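Local coordinates for clostripain-related protein (Bacteroides thetaiotaomicron, PDB 6N9J), which is a secreted C11 (clostripain-family) cysteine protease of a gut commensal, which probably cleaves peptide bonds of protein substrates through a covalent cysteine intermediate, at residues 114-119 with 163-168; 141-146 with 170-175; 253-258 with 305-310; 289-294 with 340-345. All coordinates share one frame; numbering follows the deposited sequence.

Contact 1: 114-119 with 163-168; sequences DGWLPY and MQSVEV
V168 and M163 press apolar groups against the backbone of a type II' turn that runs from D114 to L117. The CG2 methyl of V168 lies 3.4 Å from G115 C, against the peptide link to W116. M163, bent at chi2 and chi3 (-44° and -57°), folds back so that its SD rests 3.5 Å from G115 N, with CE beside G115 O. G115 has the positive phi that suits glycine at this corner.

W116 carries the aromatic part. Its CB meets V168 CG2 at 4.0 Å, while the pyrrole edge turns to the start of helix 166-171: CD1 is 4.0 Å from S165 OG, close to the ring plane, and equally near E167 CB. The L117 methyl CD2 lies over the rim of one ring face, and Y347 and Y360 meet the indole edge-to-face.

The polar bonds lie within 163-168. S165 OG donates to E167 OE1 at 2.8 Å, on the anti side of the carboxylate, and as N-cap accepts a weak bond from V168 N. The other oxygen, E167 OE2, is hydrogen-bonded to Y347 N and to the hydroxyls of T346 and Y360. Replacing E167 with an alanine would probably cost S165 OG its acceptor OE1, leave Y347 N and the T346 and Y360 hydroxyls without OE2, and open a gap beside the indole.

In clan CD peptidases the catalytic histidine and cysteine sit in loops just after neighbouring strands, so these segments probably border the active site. Between them the contact is van der Waals packing, mostly of apolar groups, while the buried carboxylate fixes the wall against which W116 packs.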
loop_
_atom_site.group_PDB
_atom_site.type_symbol
_atom_site.label_atom_id
_atom_site.label_comp_id
_atom_site.label_asym_id
_atom_site.label_seq_id
_atom_site.Cartn_x
_atom_site.Cartn_y
_atom_site.Cartn_z
ATOM N N ASP A 114 4.384 -7.674 0.143
ATOM C CA ASP A 114 5.795 -7.850 0.504
ATOM C C ASP A 114 6.655 -7.043 -0.477
ATOM O O ASP A 114 7.609 -7.554 -1.072
ATOM C CB ASP A 114 6.183 -9.336 0.510
ATOM C CG ASP A 114 7.364 -9.642 1.441
ATOM O OD1 ASP A 114 8.199 -8.742 1.677
ATOM O OD2 ASP A 114 7.463 -10.784 1.942
ATOM N N GLY A 115 6.297 -5.774 -0.653
ATOM C CA GLY A 115 7.092 -4.872 -1.473
ATOM C C GLY A 115 7.366 -5.362 -2.885
ATOM O O GLY A 115 6.463 -5.795 -3.605
ATOM N N TRP A 116 8.630 -5.300 -3.279
ATOM C CA TRP A 116 9.037 -5.614 -4.639
ATOM C C TRP A 116 9.422 -7.069 -4.822
ATOM O O TRP A 116 9.620 -7.520 -5.951
ATOM C CB TRP A 116 10.224 -4.733 -5.040
ATOM C CG TRP A 116 11.413 -4.967 -4.167
ATOM C CD1 TRP A 116 11.735 -4.294 -3.026
ATOM C CD2 TRP A 116 12.431 -5.957 -4.347
ATOM N NE1 TRP A 116 12.894 -4.792 -2.487
ATOM C CE2 TRP A 116 13.343 -5.817 -3.279
ATOM C CE3 TRP A 116 12.665 -6.945 -5.310
ATOM C CZ2 TRP A 116 14.475 -6.628 -3.148
ATOM C CZ3 TRP A 116 13.785 -7.753 -5.175
ATOM C CH2 TRP A 116 14.676 -7.589 -4.100
ATOM N N LEU A 117 9.545 -7.792 -3.713
ATOM C CA LEU A 117 10.170 -9.124 -3.726
ATOM C C LEU A 117 9.511 -10.083 -4.719
ATOM O O LEU A 117 8.278 -10.123 -4.830
ATOM C CB LEU A 117 10.153 -9.725 -2.318
ATOM C CG LEU A 117 11.129 -9.017 -1.375
ATOM C CD1 LEU A 117 10.879 -9.410 0.063
ATOM C CD2 LEU A 117 12.545 -9.365 -1.776
ATOM N N PRO A 118 10.341 -10.833 -5.472
ATOM C CA PRO A 118 9.836 -11.785 -6.466
ATOM C C PRO A 118 9.174 -13.010 -5.828
ATOM O O PRO A 118 9.623 -13.485 -4.783
ATOM C CB PRO A 118 11.096 -12.183 -7.239
ATOM C CG PRO A 118 12.200 -11.976 -6.274
ATOM C CD PRO A 118 11.811 -10.758 -5.486
ATOM N N TYR A 119 8.097 -13.489 -6.447
ATOM C CA TYR A 119 7.444 -14.732 -6.046
ATOM C C TYR A 119 7.114 -15.547 -7.288
ATOM O O TYR A 119 6.453 -15.049 -8.197
ATOM C CB TYR A 119 6.163 -14.456 -5.251
ATOM C CG TYR A 119 5.431 -15.718 -4.835
ATOM C CD1 TYR A 119 5.801 -16.410 -3.695
ATOM C CD2 TYR A 119 4.369 -16.213 -5.589
ATOM C CE1 TYR A 119 5.132 -17.560 -3.309
ATOM C CE2 TYR A 119 3.700 -17.356 -5.216
ATOM C CZ TYR A 119 4.089 -18.027 -4.073
ATOM O OH TYR A 119 3.425 -19.172 -3.693
ATOM N N MET A 163 4.428 -2.057 1.466
ATOM C CA MET A 163 4.244 -1.619 0.087
ATOM C C MET A 163 4.833 -0.236 -0.183
ATOM O O MET A 163 5.122 0.095 -1.340
ATOM C CB MET A 163 2.748 -1.641 -0.285
ATOM C CG MET A 163 2.136 -3.047 -0.310
ATOM S SD MET A 163 3.104 -4.362 -1.112
ATOM C CE MET A 163 3.347 -3.730 -2.738
ATOM N N GLN A 164 5.028 0.560 0.871
ATOM C CA GLN A 164 5.601 1.898 0.710
ATOM C C GLN A 164 7.135 1.788 0.571
ATOM O O GLN A 164 7.904 2.257 1.419
ATOM C CB GLN A 164 5.204 2.814 1.873
ATOM C CG GLN A 164 5.331 4.319 1.578
ATOM C CD GLN A 164 4.206 4.876 0.692
ATOM O OE1 GLN A 164 3.694 4.195 -0.193
ATOM N NE2 GLN A 164 3.830 6.127 0.935
ATOM N N SER A 165 7.525 1.139 -0.527
ATOM C CA SER A 165 8.893 0.905 -0.965
ATOM C C SER A 165 9.193 1.755 -2.202
ATOM O O SER A 165 8.346 1.874 -3.096
ATOM C CB SER A 165 9.077 -0.597 -1.250
ATOM O OG SER A 165 9.875 -0.850 -2.392
ATOM N N VAL A 166 10.385 2.348 -2.248
ATOM C CA VAL A 166 10.748 3.250 -3.334
ATOM C C VAL A 166 10.850 2.469 -4.641
ATOM O O VAL A 166 10.614 3.018 -5.720
ATOM C CB VAL A 166 12.089 4.003 -3.034
ATOM C CG1 VAL A 166 13.266 3.065 -3.127
ATOM C CG2 VAL A 166 12.296 5.200 -3.973
ATOM N N GLU A 167 11.180 1.181 -4.543
ATOM C CA GLU A 167 11.246 0.308 -5.715
ATOM C C GLU A 167 9.858 0.070 -6.324
ATOM O O GLU A 167 9.690 0.073 -7.543
ATOM C CB GLU A 167 11.891 -1.033 -5.342
ATOM C CG GLU A 167 13.375 -0.938 -4.968
ATOM C CD GLU A 167 13.616 -0.668 -3.489
ATOM O OE1 GLU A 167 12.628 -0.417 -2.752
ATOM O OE2 GLU A 167 14.805 -0.700 -3.066
ATOM N N VAL A 168 8.868 -0.144 -5.463
ATOM C CA VAL A 168 7.501 -0.403 -5.899
ATOM C C VAL A 168 6.864 0.843 -6.493
ATOM O O VAL A 168 6.296 0.812 -7.580
ATOM C CB VAL A 168 6.635 -0.897 -4.726
ATOM C CG1 VAL A 168 5.182 -1.074 -5.162
ATOM C CG2 VAL A 168 7.212 -2.196 -4.136
#

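Contact 2: 141-146 with 170-175; sequences PDLNEA and YQLRNR
N144 and R175 make the polar grip of this contact. R175 NE donates to N144 OD1 at 2.9 Å, coming from above the carbonyl plane of the amide, 44° out of it. The same NE and its neighbour NH1 also reach the backbone: the weak bonds R175 NE to N144 O and R175 NH1 to N144 O measure 3.3 and 3.2 Å. The arginine chain, bent at chi2 (-56°), crosses the asparagine at about a right angle, and its CG too is set close against OD1.

Beside this lies the tightly packed part. N144 CB sits 3.5 Å from L172 CD2 as the two side chains slide past each other in opposite directions. The other L172 methyl, CD1, meets L143 CD2 at 4.0 Å, and L143 goes on to touch M89, so the buried leucines link this contact to helix 86-99.

The far end of the amide is looser. N144 ND2 comes near Q171 O at an angle too poor for a bond. It reaches a water through a weak bond, and Q171 NE2 donates to that same water at 3.1 Å, so one water links the two amides. The remaining amide atom, Q171 OE1, is held by E365 N.

The contact joins the last turn of helix 140-146 to the turn that leaves helix 166-171. Because N144 O belongs to that last turn, the guanidinium serves a carbonyl at the helix's C-terminal end, where its positive charge would probably be favourable. One arginine thus links the asparagine amide and the helix end, though only its bond to OD1 is more than weak; the water-linked side is probably the more adjustable.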
loop_
_atom_site.group_PDB
_atom_site.type_symbol
_atom_site.label_atom_id
_atom_site.label_comp_id
_atom_site.label_asym_id
_atom_site.label_seq_id
_atom_site.Cartn_x
_atom_site.Cartn_y
_atom_site.Cartn_z
ATOM N N PRO A 141 5.685 -6.194 -11.547
ATOM C CA PRO A 141 5.473 -6.006 -12.989
ATOM C C PRO A 141 4.113 -6.498 -13.506
ATOM O O PRO A 141 3.591 -5.914 -14.454
ATOM C CB PRO A 141 6.614 -6.813 -13.602
ATOM C CG PRO A 141 7.705 -6.648 -12.618
ATOM C CD PRO A 141 7.031 -6.743 -11.280
ATOM N N ASP A 142 3.561 -7.546 -12.898
ATOM C CA ASP A 142 2.228 -8.038 -13.263
ATOM C C ASP A 142 1.142 -7.056 -12.825
ATOM O O ASP A 142 0.185 -6.818 -13.554
ATOM C CB ASP A 142 1.959 -9.420 -12.645
ATOM C CG ASP A 142 2.796 -10.518 -13.275
ATOM O OD1 ASP A 142 3.116 -10.411 -14.477
ATOM O OD2 ASP A 142 3.128 -11.496 -12.569
ATOM N N LEU A 143 1.301 -6.489 -11.630
ATOM C CA LEU A 143 0.391 -5.456 -11.151
ATOM C C LEU A 143 0.411 -4.228 -12.068
ATOM O O LEU A 143 -0.629 -3.628 -12.337
ATOM C CB LEU A 143 0.743 -5.057 -9.718
ATOM C CG LEU A 143 -0.102 -3.987 -9.027
ATOM C CD1 LEU A 143 -1.586 -4.372 -8.980
ATOM C CD2 LEU A 143 0.421 -3.720 -7.633
ATOM N N ASN A 144 1.597 -3.856 -12.546
ATOM C CA ASN A 144 1.736 -2.704 -13.437
ATOM C C ASN A 144 1.090 -2.959 -14.790
ATOM O O ASN A 144 0.632 -2.036 -15.458
ATOM C CB ASN A 144 3.217 -2.345 -13.626
ATOM C CG ASN A 144 3.409 -0.951 -14.181
ATOM O OD1 ASN A 144 2.620 -0.049 -13.904
ATOM N ND2 ASN A 144 4.463 -0.765 -14.967
ATOM N N GLU A 145 1.057 -4.220 -15.196
ATOM C CA GLU A 145 0.408 -4.595 -16.444
ATOM C C GLU A 145 -1.113 -4.562 -16.297
ATOM O O GLU A 145 -1.822 -4.126 -17.208
ATOM C CB GLU A 145 0.871 -5.985 -16.901
ATOM C CG GLU A 145 0.077 -6.574 -18.074
ATOM C CD GLU A 145 0.076 -5.676 -19.309
ATOM O OE1 GLU A 145 1.058 -4.923 -19.497
ATOM O OE2 GLU A 145 -0.908 -5.715 -20.090
ATOM N N ALA A 146 -1.621 -5.017 -15.157
ATOM C CA ALA A 146 -3.069 -4.993 -14.945
ATOM C C ALA A 146 -3.530 -3.544 -14.893
ATOM O O ALA A 146 -4.488 -3.168 -15.553
ATOM C CB ALA A 146 -3.454 -5.733 -13.678
ATOM N N TYR A 170 8.357 3.549 -7.594
ATOM C CA TYR A 170 9.002 3.948 -8.847
ATOM C C TYR A 170 8.518 3.067 -10.004
ATOM O O TYR A 170 8.254 3.571 -11.095
ATOM C CB TYR A 170 10.538 3.903 -8.756
ATOM C CG TYR A 170 11.202 4.602 -9.938
ATOM C CD1 TYR A 170 11.429 5.975 -9.920
ATOM C CD2 TYR A 170 11.552 3.899 -11.085
ATOM C CE1 TYR A 170 12.004 6.620 -10.997
ATOM C CE2 TYR A 170 12.130 4.533 -12.163
ATOM C CZ TYR A 170 12.356 5.894 -12.114
ATOM O OH TYR A 170 12.932 6.534 -13.191
ATOM N N GLN A 171 8.388 1.762 -9.763
ATOM C CA GLN A 171 7.933 0.828 -10.805
ATOM C C GLN A 171 6.523 1.140 -11.308
ATOM O O GLN A 171 6.208 0.943 -12.491
ATOM C CB GLN A 171 7.963 -0.611 -10.297
ATOM C CG GLN A 171 7.947 -1.655 -11.408
ATOM C CD GLN A 171 9.317 -1.879 -12.059
ATOM O OE1 GLN A 171 10.373 -1.732 -11.423
ATOM N NE2 GLN A 171 9.299 -2.247 -13.337
ATOM N N LEU A 172 5.681 1.616 -10.393
ATOM C CA LEU A 172 4.291 1.944 -10.682
ATOM C C LEU A 172 4.029 3.438 -10.833
ATOM O O LEU A 172 2.874 3.856 -10.807
ATOM C CB LEU A 172 3.386 1.411 -9.570
ATOM C CG LEU A 172 3.483 -0.081 -9.270
ATOM C CD1 LEU A 172 2.614 -0.425 -8.077
ATOM C CD2 LEU A 172 3.057 -0.869 -10.471
ATOM N N ARG A 173 5.079 4.246 -10.978
ATOM C CA ARG A 173 4.924 5.706 -10.893
ATOM C C ARG A 173 3.981 6.312 -11.945
ATOM O O ARG A 173 3.366 7.357 -11.697
ATOM C CB ARG A 173 6.290 6.403 -10.985
ATOM C CG ARG A 173 6.958 6.302 -12.353
ATOM C CD ARG A 173 8.414 6.728 -12.306
ATOM N NE ARG A 173 9.045 6.661 -13.624
ATOM C CZ ARG A 173 9.441 5.532 -14.204
ATOM N NH1 ARG A 173 9.280 4.366 -13.589
ATOM N NH2 ARG A 173 9.999 5.570 -15.402
ATOM N N ASN A 174 3.863 5.670 -13.103
ATOM C CA ASN A 174 3.028 6.209 -14.178
ATOM C C ASN A 174 1.558 5.805 -14.054
ATOM O O ASN A 174 0.747 6.105 -14.938
ATOM C CB ASN A 174 3.572 5.770 -15.542
ATOM C CG ASN A 174 4.910 6.410 -15.870
ATOM O OD1 ASN A 174 5.110 7.609 -15.659
ATOM N ND2 ASN A 174 5.839 5.607 -16.378
ATOM N N ARG A 175 1.212 5.135 -12.957
ATOM C CA ARG A 175 -0.151 4.640 -12.763
ATOM C C ARG A 175 -0.985 5.519 -11.834
ATOM O O ARG A 175 -2.214 5.458 -11.868
ATOM C CB ARG A 175 -0.125 3.214 -12.207
ATOM C CG ARG A 175 0.546 2.228 -13.122
ATOM C CD ARG A 175 -0.117 2.250 -14.485
ATOM N NE ARG A 175 0.488 1.262 -15.363
ATOM C CZ ARG A 175 0.547 1.371 -16.684
ATOM N NH1 ARG A 175 1.122 0.410 -17.396
ATOM N NH2 ARG A 175 0.033 2.437 -17.292
HETATM O O HOH W 1 6.967 -3.102 -15.180
#

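Contact 3: 253-258 with 305-310; sequences AATRDV and NHYKEM
A254 and Y307 bring the two helices together, with their CA atoms 5.2 Å apart. The apolar contacts gather round the alanine methyl. A254 CB lies 3.7 Å from M310 CG, while H306 CD2 approaches the same methyl from the neighbouring position at 3.9 Å. The third neighbour is the tyrosine ring: Y307 CD1 is 3.9 Å from A254 CB, and the ring turns its edge to the A254 carbonyl carbon, which lies in the ring plane. One turn further on, V258 CG2 packs at 3.9 Å on Y307 CB, the valine crossing the tyrosine at about a right angle.

Segments 253-258 and 305-310, parts of helices 248-259 and 301-314, run antiparallel, their N-to-C directions 161° apart and their axes 9.1 Å apart at closest approach. The first helix follows strand 239-244 and the second leads into strand 315-327; these strands are antiparallel neighbours in the main sheet, so the helix pair repeats their adjacency outside it.

The threonine hydroxyl lies along the ring edge. T255 and Y307 extend side by side in the same direction, and T255 OG1 comes within 3.2 Å of Y307 CE1, near the ring plane. This hydroxyl is hydrogen-bonded to L251 O one turn back in its own helix and accepts from a water at 2.7 Å. That water lies beside Y307 OH as well, but so close that the details of this second bond are doubtful. The tyrosine keeps its CG anti to the backbone N (chi1 177°), which carries the ring past A254 and T255 until its hydroxyl end touches L290 and M294 of helix 290-297.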
loop_
_atom_site.group_PDB
_atom_site.type_symbol
_atom_site.label_atom_id
_atom_site.label_comp_id
_atom_site.label_asym_id
_atom_site.label_seq_id
_atom_site.Cartn_x
_atom_site.Cartn_y
_atom_site.Cartn_z
ATOM N N ALA A 253 17.413 11.197 -9.863
ATOM C CA ALA A 253 18.522 12.025 -10.330
ATOM C C ALA A 253 19.348 12.565 -9.155
ATOM O O ALA A 253 20.566 12.646 -9.237
ATOM C CB ALA A 253 18.007 13.175 -11.191
ATOM N N ALA A 254 18.687 12.927 -8.058
ATOM C CA ALA A 254 19.410 13.401 -6.879
ATOM C C ALA A 254 20.190 12.251 -6.249
ATOM O O ALA A 254 21.260 12.460 -5.696
ATOM C CB ALA A 254 18.458 14.019 -5.867
ATOM N N THR A 255 19.652 11.037 -6.347
ATOM C CA THR A 255 20.323 9.850 -5.818
ATOM C C THR A 255 21.623 9.558 -6.558
ATOM O O THR A 255 22.642 9.258 -5.945
ATOM C CB THR A 255 19.409 8.609 -5.893
ATOM O OG1 THR A 255 18.264 8.812 -5.060
ATOM C CG2 THR A 255 20.155 7.347 -5.438
ATOM N N ARG A 256 21.578 9.651 -7.881
ATOM C CA ARG A 256 22.733 9.365 -8.712
ATOM C C ARG A 256 23.887 10.281 -8.336
ATOM O O ARG A 256 25.019 9.835 -8.200
ATOM C CB ARG A 256 22.384 9.518 -10.190
ATOM C CG ARG A 256 21.272 8.575 -10.638
ATOM C CD ARG A 256 20.942 8.700 -12.123
ATOM N NE ARG A 256 21.456 9.936 -12.700
ATOM C CZ ARG A 256 20.767 10.719 -13.522
ATOM N NH1 ARG A 256 19.526 10.393 -13.867
ATOM N NH2 ARG A 256 21.320 11.831 -13.996
ATOM N N ASP A 257 23.580 11.556 -8.128
ATOM C CA ASP A 257 24.592 12.540 -7.771
ATOM C C ASP A 257 25.253 12.224 -6.436
ATOM O O ASP A 257 26.456 12.449 -6.264
ATOM C CB ASP A 257 23.975 13.937 -7.731
ATOM C CG ASP A 257 23.488 14.394 -9.087
ATOM O OD1 ASP A 257 23.688 13.653 -10.077
ATOM O OD2 ASP A 257 22.899 15.493 -9.159
ATOM N N VAL A 258 24.470 11.712 -5.492
ATOM C CA VAL A 258 25.010 11.352 -4.189
ATOM C C VAL A 258 25.985 10.184 -4.343
ATOM O O VAL A 258 27.090 10.214 -3.803
ATOM C CB VAL A 258 23.890 11.000 -3.186
ATOM C CG1 VAL A 258 24.436 10.236 -1.998
ATOM C CG2 VAL A 258 23.198 12.265 -2.716
ATOM N N ASN A 305 22.536 17.721 0.815
ATOM C CA ASN A 305 21.534 18.710 1.185
ATOM C C ASN A 305 20.539 18.916 0.047
ATOM O O ASN A 305 19.405 19.286 0.284
ATOM C CB ASN A 305 22.190 20.039 1.575
ATOM C CG ASN A 305 23.033 19.927 2.842
ATOM O OD1 ASN A 305 22.848 19.012 3.646
ATOM N ND2 ASN A 305 23.962 20.864 3.024
ATOM N N HIS A 306 20.977 18.682 -1.186
ATOM C CA HIS A 306 20.085 18.740 -2.329
ATOM C C HIS A 306 19.174 17.510 -2.352
ATOM O O HIS A 306 17.987 17.610 -2.653
ATOM C CB HIS A 306 20.861 18.829 -3.636
ATOM C CG HIS A 306 19.983 18.767 -4.847
ATOM N ND1 HIS A 306 19.277 19.854 -5.313
ATOM C CD2 HIS A 306 19.666 17.735 -5.669
ATOM C CE1 HIS A 306 18.576 19.503 -6.374
ATOM N NE2 HIS A 306 18.795 18.222 -6.611
ATOM N N TYR A 307 19.749 16.351 -2.033
ATOM C CA TYR A 307 18.986 15.115 -1.972
ATOM C C TYR A 307 17.840 15.232 -0.977
ATOM O O TYR A 307 16.729 14.795 -1.256
ATOM C CB TYR A 307 19.881 13.926 -1.596
ATOM C CG TYR A 307 19.095 12.648 -1.462
ATOM C CD1 TYR A 307 18.815 11.870 -2.577
ATOM C CD2 TYR A 307 18.604 12.230 -0.229
ATOM C CE1 TYR A 307 18.079 10.714 -2.468
ATOM C CE2 TYR A 307 17.861 11.074 -0.112
ATOM C CZ TYR A 307 17.606 10.320 -1.235
ATOM O OH TYR A 307 16.862 9.169 -1.136
ATOM N N LYS A 308 18.114 15.815 0.186
ATOM C CA LYS A 308 17.079 15.956 1.207
ATOM C C LYS A 308 15.917 16.809 0.698
ATOM O O LYS A 308 14.763 16.526 1.008
ATOM C CB LYS A 308 17.654 16.556 2.488
ATOM C CG LYS A 308 18.648 15.630 3.192
ATOM C CD LYS A 308 18.863 16.024 4.643
ATOM C CE LYS A 308 19.468 17.412 4.765
ATOM N NZ LYS A 308 19.570 17.853 6.190
ATOM N N GLU A 309 16.226 17.842 -0.082
ATOM C CA GLU A 309 15.183 18.682 -0.674
ATOM C C GLU A 309 14.305 17.878 -1.622
ATOM O O GLU A 309 13.089 17.967 -1.557
ATOM C CB GLU A 309 15.785 19.872 -1.424
ATOM C CG GLU A 309 16.760 20.722 -0.619
ATOM C CD GLU A 309 16.077 21.606 0.409
ATOM O OE1 GLU A 309 14.871 21.395 0.675
ATOM O OE2 GLU A 309 16.751 22.521 0.943
ATOM N N MET A 310 14.933 17.103 -2.504
ATOM C CA MET A 310 14.202 16.282 -3.456
ATOM C C MET A 310 13.420 15.212 -2.724
ATOM O O MET A 310 12.338 14.822 -3.150
ATOM C CB MET A 310 15.154 15.639 -4.466
ATOM C CG MET A 310 15.889 16.629 -5.346
ATOM S SD MET A 310 14.846 17.724 -6.343
ATOM C CE MET A 310 14.894 19.196 -5.347
HETATM O O HOH W 2 17.594 7.515 -2.773
#

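Contact 4: 289-294 with 340-345; sequences DLMGLM and GFEGVS
D289 and S345 face each other as an antiparallel non-hydrogen-bonded pair, CA atoms 4.6 Å apart, and just beyond them L290 N donates to V344 O at 3.0 Å in a nearly straight bond (175°). The D289 side chain then does most of the work. With CG anti to the backbone N (chi1 -173°), its carboxylate lies between its own helix and the loop 340-344. D289 OD2 accepts from G292 N at 3.0 Å, on the anti side. D289 OD1 accepts from E342 N at 2.9 Å, which arrives from above the carboxylate plane, and is also hydrogen-bonded to Y279 OH.

D289 is thus both the last residue of strand 288-289, paired with 345-346, and the N-cap of helix 290-297. A water extends the link, donating to D289 OD2 at 2.8 Å and to G340 O at 2.6 Å. A leucine in place of D289 has no acceptor, and would probably leave G292 N, E342 N and the Y279 hydroxyl without their common partner and the loop around E342 less firmly held.

Apolar packing flanks the carboxylate. M291 CB rests 3.7 Å from E342 CG, the two chains passing at a slant, while E342's own carboxylate turns away to a long, weak ion pair with K318. On the interior side L290 CD2 meets V344 CG1 loosely, and V344 leans on V315 of strand 315-327.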
loop_
_atom_site.group_PDB
_atom_site.type_symbol
_atom_site.label_atom_id
_atom_site.label_comp_id
_atom_site.label_asym_id
_atom_site.label_seq_id
_atom_site.Cartn_x
_atom_site.Cartn_y
_atom_site.Cartn_z
ATOM N N ASP A 289 15.161 2.044 6.106
ATOM C CA ASP A 289 14.748 3.399 5.788
ATOM C C ASP A 289 15.668 4.041 4.741
ATOM O O ASP A 289 16.889 4.148 4.933
ATOM C CB ASP A 289 14.694 4.253 7.052
ATOM C CG ASP A 289 14.103 5.629 6.793
ATOM O OD1 ASP A 289 12.849 5.755 6.661
ATOM O OD2 ASP A 289 14.901 6.582 6.724
ATOM N N LEU A 290 15.058 4.481 3.640
ATOM C CA LEU A 290 15.789 5.056 2.513
ATOM C C LEU A 290 16.632 6.279 2.890
ATOM O O LEU A 290 17.777 6.397 2.449
ATOM C CB LEU A 290 14.818 5.426 1.386
ATOM C CG LEU A 290 15.445 6.112 0.169
ATOM C CD1 LEU A 290 16.378 5.164 -0.568
ATOM C CD2 LEU A 290 14.381 6.632 -0.760
ATOM N N MET A 291 16.078 7.188 3.694
ATOM C CA MET A 291 16.855 8.357 4.120
ATOM C C MET A 291 18.020 7.928 5.005
ATOM O O MET A 291 19.111 8.493 4.924
ATOM C CB MET A 291 15.982 9.381 4.862
ATOM C CG MET A 291 16.779 10.613 5.374
ATOM S SD MET A 291 17.566 11.608 4.081
ATOM C CE MET A 291 16.201 12.639 3.561
ATOM N N GLY A 292 17.770 6.926 5.850
ATOM C CA GLY A 292 18.781 6.390 6.744
ATOM C C GLY A 292 19.917 5.798 5.948
ATOM O O GLY A 292 21.086 5.974 6.289
ATOM N N LEU A 293 19.582 5.133 4.851
ATOM C CA LEU A 293 20.613 4.612 3.955
ATOM C C LEU A 293 21.480 5.726 3.349
ATOM O O LEU A 293 22.706 5.626 3.340
ATOM C CB LEU A 293 19.991 3.780 2.834
ATOM C CG LEU A 293 20.969 3.243 1.781
ATOM C CD1 LEU A 293 22.039 2.401 2.429
ATOM C CD2 LEU A 293 20.263 2.444 0.696
ATOM N N MET A 294 20.841 6.779 2.840
ATOM C CA MET A 294 21.552 7.833 2.113
ATOM C C MET A 294 22.415 8.688 3.039
ATOM O O MET A 294 23.471 9.188 2.640
ATOM C CB MET A 294 20.551 8.705 1.351
ATOM C CG MET A 294 19.758 7.935 0.288
ATOM S SD MET A 294 20.796 7.307 -1.054
ATOM C CE MET A 294 20.626 5.580 -0.811
ATOM N N GLY A 340 13.779 6.966 13.778
ATOM C CA GLY A 340 14.490 7.098 12.518
ATOM C C GLY A 340 13.586 7.082 11.294
ATOM O O GLY A 340 14.047 7.218 10.163
ATOM N N PHE A 341 12.287 6.922 11.522
ATOM C CA PHE A 341 11.305 6.751 10.454
ATOM C C PHE A 341 11.205 7.953 9.523
ATOM O O PHE A 341 10.913 9.068 9.956
ATOM C CB PHE A 341 9.946 6.452 11.093
ATOM C CG PHE A 341 8.776 6.517 10.156
ATOM C CD1 PHE A 341 8.452 5.439 9.347
ATOM C CD2 PHE A 341 7.956 7.639 10.130
ATOM C CE1 PHE A 341 7.356 5.489 8.509
ATOM C CE2 PHE A 341 6.853 7.693 9.295
ATOM C CZ PHE A 341 6.554 6.621 8.481
ATOM N N GLU A 342 11.430 7.734 8.234
ATOM C CA GLU A 342 11.257 8.826 7.299
ATOM C C GLU A 342 10.215 8.492 6.244
ATOM O O GLU A 342 9.969 9.285 5.329
ATOM C CB GLU A 342 12.591 9.199 6.655
ATOM C CG GLU A 342 13.626 9.772 7.646
ATOM C CD GLU A 342 13.201 11.100 8.282
ATOM O OE1 GLU A 342 13.821 11.484 9.297
ATOM O OE2 GLU A 342 12.261 11.770 7.775
ATOM N N GLY A 343 9.588 7.328 6.385
ATOM C CA GLY A 343 8.381 7.039 5.638
ATOM C C GLY A 343 8.508 6.158 4.414
ATOM O O GLY A 343 7.492 5.798 3.821
ATOM N N VAL A 344 9.733 5.821 4.015
ATOM C CA VAL A 344 9.940 5.024 2.802
ATOM C C VAL A 344 11.029 3.965 3.006
ATOM O O VAL A 344 12.043 4.226 3.654
ATOM C CB VAL A 344 10.312 5.921 1.591
ATOM C CG1 VAL A 344 10.430 5.088 0.313
ATOM C CG2 VAL A 344 9.272 7.000 1.397
ATOM N N SER A 345 10.815 2.767 2.471
ATOM C CA SER A 345 11.825 1.711 2.602
ATOM C C SER A 345 12.589 1.508 1.303
ATOM O O SER A 345 12.194 2.004 0.247
ATOM C CB SER A 345 11.197 0.382 3.028
ATOM O OG SER A 345 10.679 -0.308 1.903
HETATM O O HOH W 3 16.390 7.224 8.951
#

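Overall arrangement
From the N terminus, contact 1 closes first, bringing the loop after strand 105-110 to the start of helix 166-171. Contact 2 opens inside that span and closes beyond it, so the two cross; they share helix 166-171, gripped near its start by one and at its far end by the other. Contacts 3 and 4 form a second crossing pair later in the chain: 289-294 lies between the halves of contact 3, and helices 290-297 and 301-314, consecutive in the chain, touch. The pairs follow in series, but contact 1 meets contact 4 through probable backbone hydrogen bonds of Q164 and V166 with S345, tying the peripheral helices to the centre of the fold.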